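Long-range contacts in cytochrome C (PDB 5LO9), which probably oxidises thiosulfate to tetrathionate and passes the electrons on through c-type hemes, as a TsdBA-type thiosulfate dehydrogenase: residues F244-R249 with W362-A367; A265-R269 with D293-R297; D299-A305 with M374-P380. All coordinates share one frame; numbering follows the deposited sequence.

In the fold
The three contacts lie on the same side of the chain's centre, with about 13 Å between the centres of any two. Along the chain the order is 244-249, 265-269, 293-297, 299-305, 362-367 and 374-380. Interaction 2 therefore falls within the span bridged by interaction 1, while interactions 1 and 3 interleave. Arg-296 ties interaction 1 to interaction 2 through Pro-247 O. Interaction 3 joins interaction 2 through the Arg-296 O to Trp-304 NE1 bond, and Trp-304 also meets Phe-244. Helices 256-269, 292-295, 304-307 and 351-363 thus form one packed unit. It borders the heme c bound by His-291, and Arg-269 reaches the next heme c.

Interaction 1: residues F244-R249 with W362-A367; sequences FTPPSR and WLATGA. With EDO (1,2-ethanediol), chain B; EDO (1,2-ethanediol), chain X.
Pro-247 lies over one face of the Trp-362 indole. Its CG sits 3.8 Å from the centroid of the five-membered ring of Trp-362, 24° off the ring normal, in a CH-pi contact. The two side chains run past each other in opposite directions. With CG anti to the backbone N (chi1 171°), the indole extends to Ser-248, whose O lies at its edge, 3.4 Å from Trp-362 CZ2. NE1 of the indole is bonded to Ala-251 O. With an alanine in place of Trp-362, Pro-247 would probably lose the surface it rests on, and Ala-251 O would lose this donor.

Phe-244 turns its ring edge to the chain leaving the helix, from Leu-363 to Thr-365. Two carbonyl oxygens lie near the ring plane: Leu-363 O is 3.2 Å from Phe-244 CE2, and Thr-365 O is 3.2 Å from Phe-244 CZ. No hydrogen bond joins the segments. Trp-362 O is gripped within its own segment by Thr-365 N and by Thr-365 OG1, the latter at 2.6 Å on a lone pair. This fixes the start of the type II turn, Ala-364 to Ala-367.

The contact lays the loop before helix 256-269 across the end of helix 351-363. Trp-304 of helix 304-307 packs on Phe-244 and Pro-246, and Ala-367 O bonds Thr-369 OG1 of the second subunit.

Interaction 2: residues A265-R269 with D293-R297; sequences ARLFR and DNGRR. With HEC (heme c), chain F; EDO (1,2-ethanediol), chain B.
Arg-269, in the last turn of helix 256-269, comes nearest to Asn-294, with 6.2 Å between their CA atoms, and Asp-293, Asn-294 and Gly-295 all have positive phi, in the left-handed helical region. Asn-294 ND2 gives a nearly straight hydrogen bond of 3.3 Å (173°) to Ala-265 O, in the amide plane. The same oxygen takes the helical bond from Arg-269 N, and the two donors approach from opposite faces of the carbonyl plane.

On the other arm, Asn-294 OD1 lies at the edge of Phe-268, 3.2 Å from CD2 of that ring, with ring and amide planes 82° apart. Asn-294 OD1 is also 3.3 Å from Arg-269 CB. Further along the ring, Phe-268 CE2 comes within 3.6 Å of Gly-295 N.

Arg-269 then bends at chi2 (69°) and again at chi3, carrying its guanidinium to a propionate of a second heme c. NH2 of Arg-269 bonds O1D of this heme at 2.7 Å, and NH1 reaches its O2D at 3.2 Å. The arginine's positive charge would probably offset part of the propionate's negative charge. Phe-268 also touches the heme c bound by His-291, so neighbouring residues of one helix end serve two hemes.

Helix 256-269 thus leans on the left-handed turn at 293-295, just after His-291. Tyr-359 of helix 351-363 touches Ala-265 and bonds Asn-294 O.

Interaction 3: residues D299-A305 with M374-P380; sequences DASPMWA and MSGRGYP. With HEC (heme c), chain E; EDO (1,2-ethanediol), chain R.
Ala-305 packs its CB 3.5 Å from CG of Arg-377, whose extended chain (CG anti to the backbone N, chi1 -167°) runs on to a propionate of the heme c bound by His-291. Arg-377 NE bonds heme O1A at 2.8 Å, and NH2 of Arg-377 bonds heme O2A almost straight (178°). One water joins that propionate to Pro-302 O and Gly-378 N.

Two backbone bonds hold the segments side by side. Asp-299 N gives one to Gly-376 O at 2.8 Å. Ser-301 N gives the other to Gly-378 O at 3.1 Å. A second water links Asp-299 OD1 with Arg-377 O. Ser-301 OG lies over one face of the Tyr-379 ring, toward its rim. CE2 of Tyr-379 is 3.5 Å from the heme methyl CMD.

Further out, Met-374 SD stands at the edge of Trp-304, 5.4 Å from the centroid of its six-membered ring, in a Met-aromatic contact. Ser-375 O lies near the ring plane further round the rim, 3.5 Å from Trp-304 CH2. Trp-304 is anchored by NE1 to Arg-296 O, and Tyr-379 by OH to Cys-290 O. Ser-301 O accepts a hydrogen bond from ND1 of His-291, the heme's axial ligand, and is likely to limit how that imidazole can turn.

The loop 374-380 thus lies along the approach to helix 304-307. Helix 439-449 borders it through Ala-444, Phe-445 and Ala-448.

Interaction 1: residues F244-R249 with W362-A367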
loop_
_atom_site.group_PDB
_atom_site.type_symbol
_atom_site.label_atom_id
_atom_site.label_comp_id
_atom_site.label_asym_id
_atom_site.label_seq_id
_atom_site.Cartn_x
_atom_site.Cartn_y
_atom_site.Cartn_z
ATOM N N PHE A 244 10.330 -9.790 14.032
ATOM C CA PHE A 244 10.517 -8.467 13.440
ATOM C C PHE A 244 10.599 -7.386 14.504
ATOM O O PHE A 244 9.977 -7.463 15.570
ATOM C CB PHE A 244 9.371 -8.165 12.452
ATOM C CG PHE A 244 9.368 -6.769 11.916
ATOM C CD1 PHE A 244 10.150 -6.451 10.821
ATOM C CD2 PHE A 244 8.563 -5.776 12.490
ATOM C CE1 PHE A 244 10.174 -5.164 10.294
ATOM C CE2 PHE A 244 8.573 -4.461 11.971
ATOM C CZ PHE A 244 9.396 -4.161 10.850
ATOM N N THR A 245 11.389 -6.368 14.210
ATOM C CA THR A 245 11.485 -5.218 15.091
ATOM C C THR A 245 11.072 -3.963 14.344
ATOM O O THR A 245 11.665 -3.653 13.300
ATOM C CB THR A 245 12.888 -5.065 15.618
ATOM O OG1 THR A 245 13.183 -6.198 16.448
ATOM C CG2 THR A 245 12.981 -3.773 16.386
ATOM N N PRO A 246 10.053 -3.236 14.783
ATOM C CA PRO A 246 9.724 -1.998 14.120
ATOM C C PRO A 246 10.688 -0.899 14.501
ATOM O O PRO A 246 11.385 -0.976 15.526
ATOM C CB PRO A 246 8.324 -1.676 14.629
ATOM C CG PRO A 246 7.898 -2.919 15.424
ATOM C CD PRO A 246 9.099 -3.551 15.858
ATOM N N PRO A 247 10.657 0.190 13.764
ATOM C CA PRO A 247 11.537 1.308 14.070
ATOM C C PRO A 247 11.249 1.898 15.437
ATOM O O PRO A 247 10.113 1.922 15.913
ATOM C CB PRO A 247 11.233 2.324 12.955
ATOM C CG PRO A 247 10.146 1.794 12.169
ATOM C CD PRO A 247 10.002 0.332 12.464
ATOM N N SER A 248 12.305 2.391 16.056
ATOM C CA SER A 248 12.166 3.084 17.315
ATOM C C SER A 248 11.250 4.286 17.137
ATOM O O SER A 248 11.106 4.824 16.044
ATOM C CB SER A 248 13.548 3.504 17.813
ATOM O OG SER A 248 13.524 4.821 18.340
ATOM N N ARG A 249 10.611 4.700 18.225
ATOM C CA ARG A 249 9.733 5.860 18.199
ATOM C C ARG A 249 10.482 7.181 18.047
ATOM O O ARG A 249 9.844 8.209 17.795
ATOM C CB ARG A 249 8.901 5.885 19.476
ATOM C CG ARG A 249 7.799 4.846 19.532
ATOM C CD ARG A 249 7.224 4.706 20.943
ATOM N NE ARG A 249 5.856 4.191 20.917
ATOM C CZ ARG A 249 5.448 2.962 21.251
ATOM N NH1 ARG A 249 6.319 2.041 21.688
ATOM N NH2 ARG A 249 4.133 2.665 21.131
ATOM N N TRP A 362 5.172 2.818 7.967
ATOM C CA TRP A 362 6.399 3.077 8.700
ATOM C C TRP A 362 6.729 1.952 9.687
ATOM O O TRP A 362 7.874 1.484 9.740
ATOM C CB TRP A 362 6.274 4.407 9.415
ATOM C CG TRP A 362 7.372 4.656 10.346
ATOM C CD1 TRP A 362 8.666 4.862 10.028
ATOM C CD2 TRP A 362 7.283 4.765 11.769
ATOM N NE1 TRP A 362 9.399 5.093 11.158
ATOM C CE2 TRP A 362 8.573 5.045 12.241
ATOM C CE3 TRP A 362 6.243 4.654 12.681
ATOM C CZ2 TRP A 362 8.855 5.201 13.576
ATOM C CZ3 TRP A 362 6.517 4.815 13.999
ATOM C CH2 TRP A 362 7.821 5.079 14.443
ATOM N N LEU A 363 5.735 1.479 10.461
ATOM C CA LEU A 363 6.007 0.394 11.409
ATOM C C LEU A 363 6.576 -0.828 10.717
ATOM O O LEU A 363 7.285 -1.621 11.351
ATOM C CB LEU A 363 4.755 -0.021 12.152
ATOM C CG LEU A 363 4.170 0.975 13.123
ATOM C CD1 LEU A 363 2.903 0.414 13.697
ATOM C CD2 LEU A 363 5.191 1.295 14.209
ATOM N N ALA A 364 6.269 -0.996 9.431
ATOM C CA ALA A 364 6.637 -2.167 8.647
ATOM C C ALA A 364 7.981 -2.022 7.934
ATOM O O ALA A 364 8.336 -2.895 7.119
ATOM C CB ALA A 364 5.562 -2.465 7.625
ATOM N N THR A 365 8.721 -0.945 8.213
ATOM C CA THR A 365 10.025 -0.730 7.597
ATOM C C THR A 365 10.904 -1.970 7.689
ATOM O O THR A 365 11.168 -2.494 8.783
ATOM C CB THR A 365 10.727 0.438 8.264
ATOM O OG1 THR A 365 9.959 1.636 8.143
ATOM C CG2 THR A 365 11.966 0.647 7.558
ATOM N N GLY A 366 11.337 -2.440 6.535
ATOM C CA GLY A 366 12.222 -3.563 6.425
ATOM C C GLY A 366 11.560 -4.892 6.136
ATOM O O GLY A 366 12.255 -5.835 5.719
ATOM N N ALA A 367 10.248 -4.997 6.347
ATOM C CA ALA A 367 9.560 -6.273 6.238
ATOM C C ALA A 367 9.345 -6.673 4.779
ATOM O O ALA A 367 9.165 -5.822 3.905
ATOM C CB ALA A 367 8.227 -6.223 6.963
HETATM C C1 EDO B . 3.516 5.978 18.931
HETATM O O1 EDO B . 2.901 5.466 20.096
HETATM C C2 EDO B . 4.412 4.884 18.326
HETATM O O2 EDO B . 4.028 4.193 17.113
HETATM C C1 EDO X . 9.868 4.704 6.178
HETATM O O1 EDO X . 10.939 4.267 7.049
HETATM C C2 EDO X . 10.439 4.870 4.762
HETATM O O2 EDO X . 10.825 6.231 4.495
#

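Interaction 2: residues A265-R269 with D293-R297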
loop_
_atom_site.group_PDB
_atom_site.type_symbol
_atom_site.label_atom_id
_atom_site.label_comp_id
_atom_site.label_asym_id
_atom_site.label_seq_id
_atom_site.Cartn_x
_atom_site.Cartn_y
_atom_site.Cartn_z
ATOM N N ALA A 265 -0.094 7.714 13.944
ATOM C CA ALA A 265 0.087 7.125 15.262
ATOM C C ALA A 265 -0.882 7.712 16.265
ATOM O O ALA A 265 -1.338 7.009 17.171
ATOM C CB ALA A 265 1.499 7.335 15.777
ATOM N N ARG A 266 -1.228 8.983 16.127
ATOM C CA ARG A 266 -2.165 9.526 17.102
ATOM C C ARG A 266 -3.616 9.172 16.769
ATOM O O ARG A 266 -4.415 8.947 17.685
ATOM C CB ARG A 266 -1.912 11.040 17.232
ATOM C CG ARG A 266 -3.034 12.003 16.989
ATOM C CD ARG A 266 -2.879 13.281 17.858
ATOM N NE ARG A 266 -4.124 13.464 18.615
ATOM C CZ ARG A 266 -4.215 13.647 19.929
ATOM N NH1 ARG A 266 -3.102 13.691 20.659
ATOM N NH2 ARG A 266 -5.428 13.779 20.511
ATOM N N LEU A 267 -3.965 9.024 15.494
ATOM C CA LEU A 267 -5.298 8.548 15.177
ATOM C C LEU A 267 -5.480 7.105 15.615
ATOM O O LEU A 267 -6.584 6.695 15.976
ATOM C CB LEU A 267 -5.537 8.652 13.694
ATOM C CG LEU A 267 -5.544 10.020 13.031
ATOM C CD1 LEU A 267 -5.910 9.853 11.544
ATOM C CD2 LEU A 267 -6.527 10.904 13.717
ATOM N N PHE A 268 -4.413 6.314 15.533
ATOM C CA PHE A 268 -4.471 4.928 15.973
ATOM C C PHE A 268 -4.760 4.836 17.471
ATOM O O PHE A 268 -5.535 3.978 17.920
ATOM C CB PHE A 268 -3.140 4.252 15.640
ATOM C CG PHE A 268 -3.212 2.758 15.527
ATOM C CD1 PHE A 268 -3.492 2.163 14.313
ATOM C CD2 PHE A 268 -2.969 1.955 16.629
ATOM C CE1 PHE A 268 -3.536 0.777 14.180
ATOM C CE2 PHE A 268 -3.005 0.577 16.510
ATOM C CZ PHE A 268 -3.298 -0.017 15.268
ATOM N N ARG A 269 -4.124 5.708 18.253
ATOM C CA ARG A 269 -4.193 5.710 19.705
ATOM C C ARG A 269 -5.388 6.509 20.243
ATOM O O ARG A 269 -5.917 6.197 21.322
ATOM C CB ARG A 269 -2.872 6.282 20.244
ATOM C CG ARG A 269 -2.733 6.396 21.744
ATOM C CD ARG A 269 -2.640 5.047 22.413
ATOM N NE ARG A 269 -3.945 4.520 22.800
ATOM C CZ ARG A 269 -4.144 3.426 23.528
ATOM N NH1 ARG A 269 -3.127 2.698 23.981
ATOM N NH2 ARG A 269 -5.386 3.059 23.789
ATOM N N ASP A 293 0.337 -1.993 22.121
ATOM C CA ASP A 293 1.545 -1.205 21.902
ATOM C C ASP A 293 1.397 -0.385 20.628
ATOM O O ASP A 293 2.337 -0.225 19.843
ATOM C CB ASP A 293 2.815 -2.067 21.863
ATOM C CG ASP A 293 4.072 -1.236 22.097
ATOM O OD1 ASP A 293 3.899 -0.049 22.485
ATOM O OD2 ASP A 293 5.207 -1.751 21.938
ATOM N N ASN A 294 0.182 0.102 20.415
ATOM C CA ASN A 294 -0.131 1.000 19.297
ATOM C C ASN A 294 0.213 0.363 17.955
ATOM O O ASN A 294 0.674 1.023 17.024
ATOM C CB ASN A 294 0.567 2.344 19.468
ATOM C CG ASN A 294 -0.272 3.496 18.951
ATOM O OD1 ASN A 294 -1.507 3.482 19.057
ATOM N ND2 ASN A 294 0.396 4.523 18.428
ATOM N N GLY A 295 -0.075 -0.926 17.848
ATOM C CA GLY A 295 0.122 -1.644 16.627
ATOM C C GLY A 295 1.451 -2.325 16.516
ATOM O O GLY A 295 1.714 -2.926 15.475
ATOM N N ARG A 296 2.271 -2.328 17.570
ATOM C CA ARG A 296 3.604 -2.926 17.447
ATOM C C ARG A 296 3.723 -4.342 17.995
ATOM O O ARG A 296 4.708 -5.019 17.681
ATOM C CB ARG A 296 4.644 -2.071 18.158
ATOM C CG ARG A 296 4.667 -0.605 17.759
ATOM C CD ARG A 296 5.496 0.183 18.710
ATOM N NE ARG A 296 6.060 1.402 18.156
ATOM C CZ ARG A 296 7.240 1.470 17.556
ATOM N NH1 ARG A 296 7.990 0.380 17.378
ATOM N NH2 ARG A 296 7.655 2.635 17.115
ATOM N N ARG A 297 2.750 -4.812 18.776
ATOM C CA ARG A 297 2.929 -6.012 19.589
ATOM C C ARG A 297 2.678 -7.293 18.808
ATOM O O ARG A 297 1.544 -7.578 18.379
ATOM C CB ARG A 297 1.985 -5.969 20.770
ATOM C CG ARG A 297 2.045 -7.187 21.650
ATOM C CD ARG A 297 3.216 -7.117 22.564
ATOM N NE ARG A 297 3.062 -8.008 23.715
ATOM C CZ ARG A 297 4.049 -8.376 24.518
ATOM N NH1 ARG A 297 5.288 -7.959 24.318
ATOM N NH2 ARG A 297 3.775 -9.140 25.541
HETATM FE FE HEC F . -8.458 -6.115 28.993
HETATM C CHA HEC F . -8.217 -4.386 25.970
HETATM C CHB HEC F . -10.514 -8.527 27.521
HETATM C CHC HEC F . -8.305 -7.982 31.904
HETATM C CHD HEC F . -6.930 -3.408 30.668
HETATM N NA HEC F . -9.243 -6.402 27.083
HETATM C C1A HEC F . -9.051 -5.603 26.022
HETATM C C2A HEC F . -9.785 -6.090 24.822
HETATM C C3A HEC F . -10.439 -7.305 25.271
HETATM C C4A HEC F . -10.042 -7.400 26.701
HETATM C CMA HEC F . -11.297 -8.208 24.439
HETATM C CAA HEC F . -9.853 -5.542 23.434
HETATM C CBA HEC F . -11.328 -5.301 23.097
HETATM C CGA HEC F . -11.687 -3.851 22.913
HETATM O O1A HEC F . -10.791 -3.000 23.015
HETATM O O2A HEC F . -12.886 -3.590 22.676
HETATM N NB HEC F . -9.262 -7.930 29.590
HETATM C C1B HEC F . -10.047 -8.737 28.888
HETATM C C2B HEC F . -10.433 -9.957 29.632
HETATM C C3B HEC F . -9.772 -9.801 30.923
HETATM C C4B HEC F . -9.057 -8.512 30.771
HETATM C CMB HEC F . -11.308 -11.062 29.167
HETATM C CAB HEC F . -9.773 -10.732 32.107
HETATM C CBB HEC F . -9.184 -12.041 31.637
HETATM N NC HEC F . -7.760 -5.762 30.933
HETATM C C1C HEC F . -7.788 -6.620 31.943
HETATM C C2C HEC F . -7.272 -6.068 33.206
HETATM C C3C HEC F . -6.867 -4.720 32.857
HETATM C C4C HEC F . -7.236 -4.634 31.420
HETATM C CMC HEC F . -7.211 -6.761 34.527
HETATM C CAC HEC F . -6.291 -3.609 33.698
HETATM C CBC HEC F . -5.075 -3.916 34.505
HETATM N ND HEC F . -7.696 -4.260 28.415
HETATM C C1D HEC F . -7.123 -3.341 29.206
HETATM C C2D HEC F . -6.669 -2.157 28.427
HETATM C C3D HEC F . -7.034 -2.459 27.054
HETATM C C4D HEC F . -7.660 -3.784 27.159
HETATM C CMD HEC F . -5.983 -0.928 28.900
HETATM C CAD HEC F . -6.814 -1.585 25.869
HETATM C CBD HEC F . -5.335 -1.706 25.515
HETATM C CGD HEC F . -4.728 -0.372 25.100
HETATM O O1D HEC F . -5.379 0.688 25.113
HETATM O O2D HEC F . -3.539 -0.357 24.767
HETATM C C1 EDO B . 3.516 5.978 18.931
HETATM O O1 EDO B . 2.901 5.466 20.096
HETATM C C2 EDO B . 4.412 4.884 18.326
HETATM O O2 EDO B . 4.028 4.193 17.113
#

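Interaction 3: residues D299-A305 with M374-P380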
loop_
_atom_site.group_PDB
_atom_site.type_symbol
_atom_site.label_atom_id
_atom_site.label_comp_id
_atom_site.label_asym_id
_atom_site.label_seq_id
_atom_site.Cartn_x
_atom_site.Cartn_y
_atom_site.Cartn_z
ATOM N N ASP A 299 1.703 -10.965 18.247
ATOM C CA ASP A 299 0.608 -11.768 18.787
ATOM C C ASP A 299 -0.562 -10.917 19.288
ATOM O O ASP A 299 -1.493 -11.457 19.891
ATOM C CB ASP A 299 1.086 -12.700 19.896
ATOM C CG ASP A 299 2.027 -13.800 19.400
ATOM O OD1 ASP A 299 1.907 -14.281 18.236
ATOM O OD2 ASP A 299 2.892 -14.206 20.212
ATOM N N ALA A 300 -0.567 -9.612 19.001
ATOM C CA ALA A 300 -1.717 -8.746 19.208
ATOM C C ALA A 300 -2.042 -8.002 17.912
ATOM O O ALA A 300 -2.206 -6.781 17.899
ATOM C CB ALA A 300 -1.472 -7.769 20.358
ATOM N N SER A 301 -2.138 -8.747 16.790
ATOM C CA SER A 301 -2.309 -8.216 15.428
ATOM C C SER A 301 -1.475 -6.969 15.200
ATOM O O SER A 301 -1.998 -5.853 15.025
ATOM C CB SER A 301 -3.754 -7.886 15.102
ATOM O OG SER A 301 -4.408 -9.064 14.748
ATOM N N PRO A 302 -0.169 -7.119 15.193
ATOM C CA PRO A 302 0.676 -5.979 14.880
ATOM C C PRO A 302 0.435 -5.533 13.439
ATOM O O PRO A 302 0.097 -6.325 12.549
ATOM C CB PRO A 302 2.091 -6.517 15.121
ATOM C CG PRO A 302 1.965 -8.016 14.851
ATOM C CD PRO A 302 0.587 -8.369 15.353
ATOM N N MET A 303 0.591 -4.233 13.225
ATOM C CA MET A 303 0.331 -3.661 11.918
ATOM C C MET A 303 1.453 -3.967 10.950
ATOM O O MET A 303 1.222 -4.069 9.735
ATOM C CB MET A 303 0.137 -2.160 12.063
ATOM C CG MET A 303 -1.134 -1.798 12.825
ATOM S SD MET A 303 -2.674 -2.175 11.925
ATOM C CE MET A 303 -3.142 -3.752 12.635
ATOM N N TRP A 304 2.666 -4.144 11.459
ATOM C CA TRP A 304 3.763 -4.460 10.553
ATOM C C TRP A 304 3.551 -5.808 9.877
ATOM O O TRP A 304 3.956 -5.993 8.734
ATOM C CB TRP A 304 5.101 -4.444 11.270
ATOM C CG TRP A 304 5.138 -5.046 12.624
ATOM C CD1 TRP A 304 5.040 -4.388 13.818
ATOM C CD2 TRP A 304 5.351 -6.414 12.940
ATOM N NE1 TRP A 304 5.166 -5.264 14.846
ATOM C CE2 TRP A 304 5.371 -6.519 14.331
ATOM C CE3 TRP A 304 5.535 -7.564 12.178
ATOM C CZ2 TRP A 304 5.557 -7.728 14.975
ATOM C CZ3 TRP A 304 5.704 -8.766 12.824
ATOM C CH2 TRP A 304 5.716 -8.837 14.201
ATOM N N ALA A 305 2.902 -6.754 10.531
ATOM C CA ALA A 305 2.686 -8.018 9.847
ATOM C C ALA A 305 1.572 -7.917 8.829
ATOM O O ALA A 305 1.453 -8.790 7.965
ATOM C CB ALA A 305 2.338 -9.124 10.849
ATOM N N MET A 374 4.267 -13.689 8.518
ATOM C CA MET A 374 5.299 -13.197 9.413
ATOM C C MET A 374 5.010 -13.682 10.823
ATOM O O MET A 374 3.858 -13.717 11.253
ATOM C CB MET A 374 5.357 -11.664 9.389
ATOM C CG MET A 374 6.134 -11.053 8.218
ATOM S SD MET A 374 6.250 -9.288 8.475
ATOM C CE MET A 374 7.787 -9.173 9.352
ATOM N N SER A 375 6.052 -14.132 11.513
ATOM C CA SER A 375 5.895 -14.559 12.891
ATOM C C SER A 375 5.435 -13.387 13.752
ATOM O O SER A 375 6.047 -12.314 13.752
ATOM C CB SER A 375 7.203 -15.136 13.419
ATOM O OG SER A 375 7.203 -15.147 14.838
ATOM N N GLY A 376 4.344 -13.600 14.481
ATOM C CA GLY A 376 3.733 -12.578 15.300
ATOM C C GLY A 376 2.422 -12.077 14.751
ATOM O O GLY A 376 1.746 -11.293 15.421
ATOM N N ARG A 377 2.038 -12.496 13.557
ATOM C CA ARG A 377 0.863 -11.925 12.940
ATOM C C ARG A 377 -0.391 -12.382 13.658
ATOM O O ARG A 377 -0.492 -13.538 14.072
ATOM C CB ARG A 377 0.785 -12.321 11.488
ATOM C CG ARG A 377 -0.241 -11.480 10.762
ATOM C CD ARG A 377 -0.489 -11.980 9.373
ATOM N NE ARG A 377 -1.617 -11.319 8.751
ATOM C CZ ARG A 377 -2.051 -11.626 7.547
ATOM N NH1 ARG A 377 -1.415 -12.562 6.866
ATOM N NH2 ARG A 377 -3.105 -11.005 7.038
ATOM N N GLY A 378 -1.355 -11.467 13.777
ATOM C CA GLY A 378 -2.661 -11.787 14.329
ATOM C C GLY A 378 -2.599 -12.244 15.776
ATOM O O GLY A 378 -1.766 -11.816 16.575
ATOM N N TYR A 379 -3.499 -13.109 16.110
ATOM C CA TYR A 379 -3.556 -13.731 17.418
ATOM C C TYR A 379 -3.215 -15.204 17.323
ATOM O O TYR A 379 -3.555 -15.853 16.330
ATOM C CB TYR A 379 -4.952 -13.597 18.008
ATOM C CG TYR A 379 -5.490 -12.159 18.066
ATOM C CD1 TYR A 379 -4.669 -11.080 18.365
ATOM C CD2 TYR A 379 -6.823 -11.899 17.834
ATOM C CE1 TYR A 379 -5.186 -9.780 18.426
ATOM C CE2 TYR A 379 -7.338 -10.612 17.879
ATOM C CZ TYR A 379 -6.523 -9.566 18.180
ATOM O OH TYR A 379 -7.074 -8.312 18.222
ATOM N N PRO A 380 -2.546 -15.781 18.317
ATOM C CA PRO A 380 -2.257 -17.229 18.245
ATOM C C PRO A 380 -3.538 -18.042 18.338
ATOM O O PRO A 380 -4.282 -17.944 19.320
ATOM C CB PRO A 380 -1.342 -17.471 19.446
ATOM C CG PRO A 380 -0.778 -16.116 19.763
ATOM C CD PRO A 380 -1.846 -15.134 19.442
HETATM FE FE HEC E . -8.364 -4.101 13.767
HETATM C CHA HEC E . -7.388 -6.973 11.994
HETATM C CHB HEC E . -6.522 -2.085 11.577
HETATM C CHC HEC E . -9.564 -1.204 15.389
HETATM C CHD HEC E . -9.832 -6.091 16.155
HETATM N NA HEC E . -7.172 -4.480 12.103
HETATM C C1A HEC E . -6.926 -5.667 11.560
HETATM C C2A HEC E . -6.053 -5.598 10.368
HETATM C C3A HEC E . -5.787 -4.175 10.243
HETATM C C4A HEC E . -6.529 -3.556 11.369
HETATM C CMA HEC E . -4.931 -3.521 9.219
HETATM C CAA HEC E . -5.537 -6.745 9.536
HETATM C CBA HEC E . -4.490 -7.507 10.342
HETATM C CGA HEC E . -3.820 -8.585 9.507
HETATM O O1A HEC E . -2.729 -9.031 9.929
HETATM O O2A HEC E . -4.374 -9.013 8.448
HETATM N NB HEC E . -8.112 -2.040 13.547
HETATM C C1B HEC E . -7.336 -1.445 12.616
HETATM C C2B HEC E . -7.371 0.019 12.693
HETATM C C3B HEC E . -8.271 0.275 13.809
HETATM C C4B HEC E . -8.678 -1.071 14.252
HETATM C CMB HEC E . -6.628 0.999 11.858
HETATM C CAB HEC E . -8.691 1.607 14.337
HETATM C CBB HEC E . -9.482 2.312 13.235
HETATM N NC HEC E . -9.514 -3.713 15.467
HETATM C C1C HEC E . -9.866 -2.517 15.965
HETATM C C2C HEC E . -10.610 -2.615 17.242
HETATM C C3C HEC E . -10.695 -4.069 17.458
HETATM C C4C HEC E . -9.967 -4.639 16.301
HETATM C CMC HEC E . -11.145 -1.470 18.063
HETATM C CAC HEC E . -11.297 -4.859 18.605
HETATM C CBC HEC E . -12.700 -4.430 18.898
HETATM N ND HEC E . -8.576 -6.162 14.002
HETATM C C1D HEC E . -9.198 -6.747 15.013
HETATM C C2D HEC E . -9.178 -8.218 14.923
HETATM C C3D HEC E . -8.455 -8.523 13.676
HETATM C C4D HEC E . -8.146 -7.145 13.204
HETATM C CMD HEC E . -9.810 -9.134 15.914
HETATM C CAD HEC E . -8.104 -9.858 13.044
HETATM C CBD HEC E . -9.299 -10.789 12.745
HETATM C CGD HEC E . -10.366 -10.312 11.738
HETATM O O1D HEC E . -10.946 -9.188 11.836
HETATM O O2D HEC E . -10.687 -11.108 10.814
HETATM C C1 EDO R . 1.991 -16.871 13.921
HETATM O O1 EDO R . 3.020 -16.344 14.788
HETATM C C2 EDO R . 1.806 -15.950 12.726
HETATM O O2 EDO R . 2.047 -16.650 11.492
HETATM O O HOH W 1 0.014 -15.015 16.321
HETATM O O HOH W 2 -1.421 -8.564 12.448
#